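Local coordinates for protein BexL (Amycolatopsis orientalis, PDB 4XRW) that probably acts as a di-domain aromatase/cyclase that cyclises and aromatises a polyketide chain in the type II polyketide synthase pathway to BE-7585A, at residues A[131-136]-A[142-147]. Numbering follows the deposited sequence.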
loop_
_atom_site.group_PDB
_atom_site.type_symbol
_atom_site.label_atom_id
_atom_site.label_comp_id
_atom_site.label_asym_id
_atom_site.label_seq_id
_atom_site.Cartn_x
_atom_site.Cartn_y
_atom_site.Cartn_z
ATOM N N TYR A 131 -4.732 -19.003 18.108
ATOM C CA TYR A 131 -4.824 -19.882 16.957
ATOM C C TYR A 131 -4.850 -21.337 17.327
ATOM O O TYR A 131 -4.441 -21.739 18.428
ATOM C CB TYR A 131 -3.651 -19.635 16.008
ATOM C CG TYR A 131 -2.344 -19.520 16.724
ATOM C CD1 TYR A 131 -1.516 -20.612 16.894
ATOM C CD2 TYR A 131 -1.956 -18.307 17.260
ATOM C CE1 TYR A 131 -0.303 -20.489 17.576
ATOM C CE2 TYR A 131 -0.793 -18.175 17.924
ATOM C CZ TYR A 131 0.034 -19.254 18.096
ATOM O OH TYR A 131 1.193 -19.040 18.778
ATOM N N ARG A 132 -5.309 -22.139 16.377
ATOM C CA ARG A 132 -5.144 -23.568 16.516
ATOM C C ARG A 132 -4.956 -24.223 15.170
ATOM O O ARG A 132 -5.245 -23.649 14.114
ATOM C CB ARG A 132 -6.313 -24.195 17.270
ATOM C CG ARG A 132 -7.692 -23.807 16.829
ATOM C CD ARG A 132 -8.739 -24.577 17.654
ATOM N NE ARG A 132 -8.574 -26.022 17.500
ATOM C CZ ARG A 132 -9.519 -26.932 17.723
ATOM N NH1 ARG A 132 -10.735 -26.569 18.108
ATOM N NH2 ARG A 132 -9.241 -28.220 17.552
ATOM N N ALA A 133 -4.437 -25.430 15.238
ATOM C CA ALA A 133 -4.107 -26.204 14.070
ATOM C C ALA A 133 -5.267 -27.145 13.763
ATOM O O ALA A 133 -6.043 -27.498 14.655
ATOM C CB ALA A 133 -2.792 -26.986 14.302
ATOM N N VAL A 134 -5.378 -27.556 12.510
ATOM C CA VAL A 134 -6.440 -28.465 12.108
ATOM C C VAL A 134 -6.186 -29.803 12.817
ATOM O O VAL A 134 -5.094 -30.339 12.750
ATOM C CB VAL A 134 -6.486 -28.632 10.584
ATOM C CG1 VAL A 134 -7.447 -29.735 10.197
ATOM C CG2 VAL A 134 -6.862 -27.304 9.900
ATOM N N GLY A 135 -7.175 -30.319 13.542
ATOM C CA GLY A 135 -6.973 -31.560 14.286
ATOM C C GLY A 135 -5.947 -31.486 15.416
ATOM O O GLY A 135 -5.414 -32.514 15.843
ATOM N N ASP A 136 -5.715 -30.297 15.917
ATOM C CA ASP A 136 -4.694 -29.999 16.958
ATOM C C ASP A 136 -3.385 -30.721 16.759
ATOM O O ASP A 136 -2.690 -30.970 17.703
ATOM C CB ASP A 136 -5.203 -30.280 18.375
ATOM C CG ASP A 136 -6.484 -29.577 18.691
ATOM O OD1 ASP A 136 -6.558 -28.337 18.633
ATOM O OD2 ASP A 136 -7.460 -30.257 18.992
ATOM N N ALA A 142 3.230 -26.267 15.974
ATOM C CA ALA A 142 4.571 -25.677 16.171
ATOM C C ALA A 142 4.988 -24.778 15.017
ATOM O O ALA A 142 5.621 -23.728 15.194
ATOM C CB ALA A 142 5.594 -26.795 16.332
ATOM N N TRP A 143 4.694 -25.247 13.821
ATOM C CA TRP A 143 4.932 -24.486 12.613
ATOM C C TRP A 143 4.176 -23.152 12.651
ATOM O O TRP A 143 4.730 -22.088 12.327
ATOM C CB TRP A 143 4.503 -25.324 11.433
ATOM C CG TRP A 143 4.844 -24.777 10.162
ATOM C CD1 TRP A 143 5.952 -25.053 9.438
ATOM C CD2 TRP A 143 4.073 -23.856 9.397
ATOM N NE1 TRP A 143 5.912 -24.376 8.251
ATOM C CE2 TRP A 143 4.773 -23.626 8.205
ATOM C CE3 TRP A 143 2.843 -23.225 9.594
ATOM C CZ2 TRP A 143 4.300 -22.774 7.216
ATOM C CZ3 TRP A 143 2.376 -22.365 8.621
ATOM C CH2 TRP A 143 3.107 -22.149 7.443
ATOM N N ILE A 144 2.900 -23.203 13.026
ATOM C CA ILE A 144 2.126 -21.984 13.132
ATOM C C ILE A 144 2.736 -21.063 14.161
ATOM O O ILE A 144 2.824 -19.870 13.970
ATOM C CB ILE A 144 0.649 -22.252 13.540
ATOM C CG1 ILE A 144 -0.015 -23.094 12.491
ATOM C CG2 ILE A 144 -0.100 -20.945 13.726
ATOM C CD1 ILE A 144 -1.336 -23.668 12.960
ATOM N N ASP A 145 3.129 -21.630 15.289
ATOM C CA ASP A 145 3.692 -20.841 16.374
ATOM C C ASP A 145 4.900 -20.030 15.920
ATOM O O ASP A 145 5.005 -18.851 16.225
ATOM C CB ASP A 145 4.079 -21.758 17.520
ATOM C CG ASP A 145 4.093 -21.051 18.806
ATOM O OD1 ASP A 145 3.029 -21.044 19.482
ATOM O OD2 ASP A 145 5.150 -20.461 19.095
ATOM N N ARG A 146 5.783 -20.653 15.155
ATOM C CA ARG A 146 6.971 -19.985 14.681
ATOM C C ARG A 146 6.627 -18.923 13.659
ATOM O O ARG A 146 7.242 -17.864 13.620
ATOM C CB ARG A 146 7.964 -20.997 14.089
ATOM C CG ARG A 146 8.672 -21.818 15.175
ATOM C CD ARG A 146 9.883 -22.574 14.648
ATOM N NE ARG A 146 9.448 -23.550 13.669
ATOM C CZ ARG A 146 9.126 -24.806 13.939
ATOM N NH1 ARG A 146 9.236 -25.304 15.170
ATOM N NH2 ARG A 146 8.707 -25.576 12.959
ATOM N N ALA A 147 5.627 -19.225 12.841
ATOM C CA ALA A 147 5.165 -18.302 11.818
ATOM C C ALA A 147 4.604 -17.042 12.445
ATOM O O ALA A 147 4.919 -15.939 12.001
ATOM C CB ALA A 147 4.119 -18.981 10.945
HETATM O O HOH W 1 3.678 -17.513 18.359
#
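Ile-144 and Asp-145 of the helix share the side chain of Tyr-131. Ile-144 takes the ring carbons and Asp-145 the hydroxyl. The tight part is apolar. CG2 of Ile-144 comes within 3.5 Å of CD1 of Tyr-131, meeting the ring obliquely. The longer branch of Ile-144, through CG1, reaches further along the strand, where CD1 of Ile-144 lies 3.9 Å from CB of Ala-133. The two branches thus span alternate residues on one side of the strand. Leu-141 and Val-148 of the same helix, and Met-109 and Val-106 of the adjoining strand, add to this buried patch.

BexL has a helix-grip fold, in which a long helix lies against a curved antiparallel sheet. Here the end of strand 123-133 turns into the start of helix 138-166. The helix runs back over the strand. The axes of strand 131-133 and helix 142-147 come within 8.6 Å, and their directions differ by 146°.

The polar side is more open: Asp-145 is partly exposed, and a water sits beside the hydroxyl. A chi1 of 45° tucks CG of Tyr-131 over its own backbone and points the ring at the helix. OH of Tyr-131 donates to OD1 of Asp-145 at 2.8 Å. The acceptor lies at the ring edge, but the hydroxyl approaches from well above the carboxylate plane. OD1 also pairs with Arg-22 of the neighbouring strand, so two partners hold it. The water donates to OH of Tyr-131 at 2.9 Å and to the backbone O of Asp-145 at 2.8 Å. Facing away from the helix, Arg-132 uses NH2 in a salt bridge to OD1 of Asp-136 in the exposed turn; as a hydrogen bond it is weak.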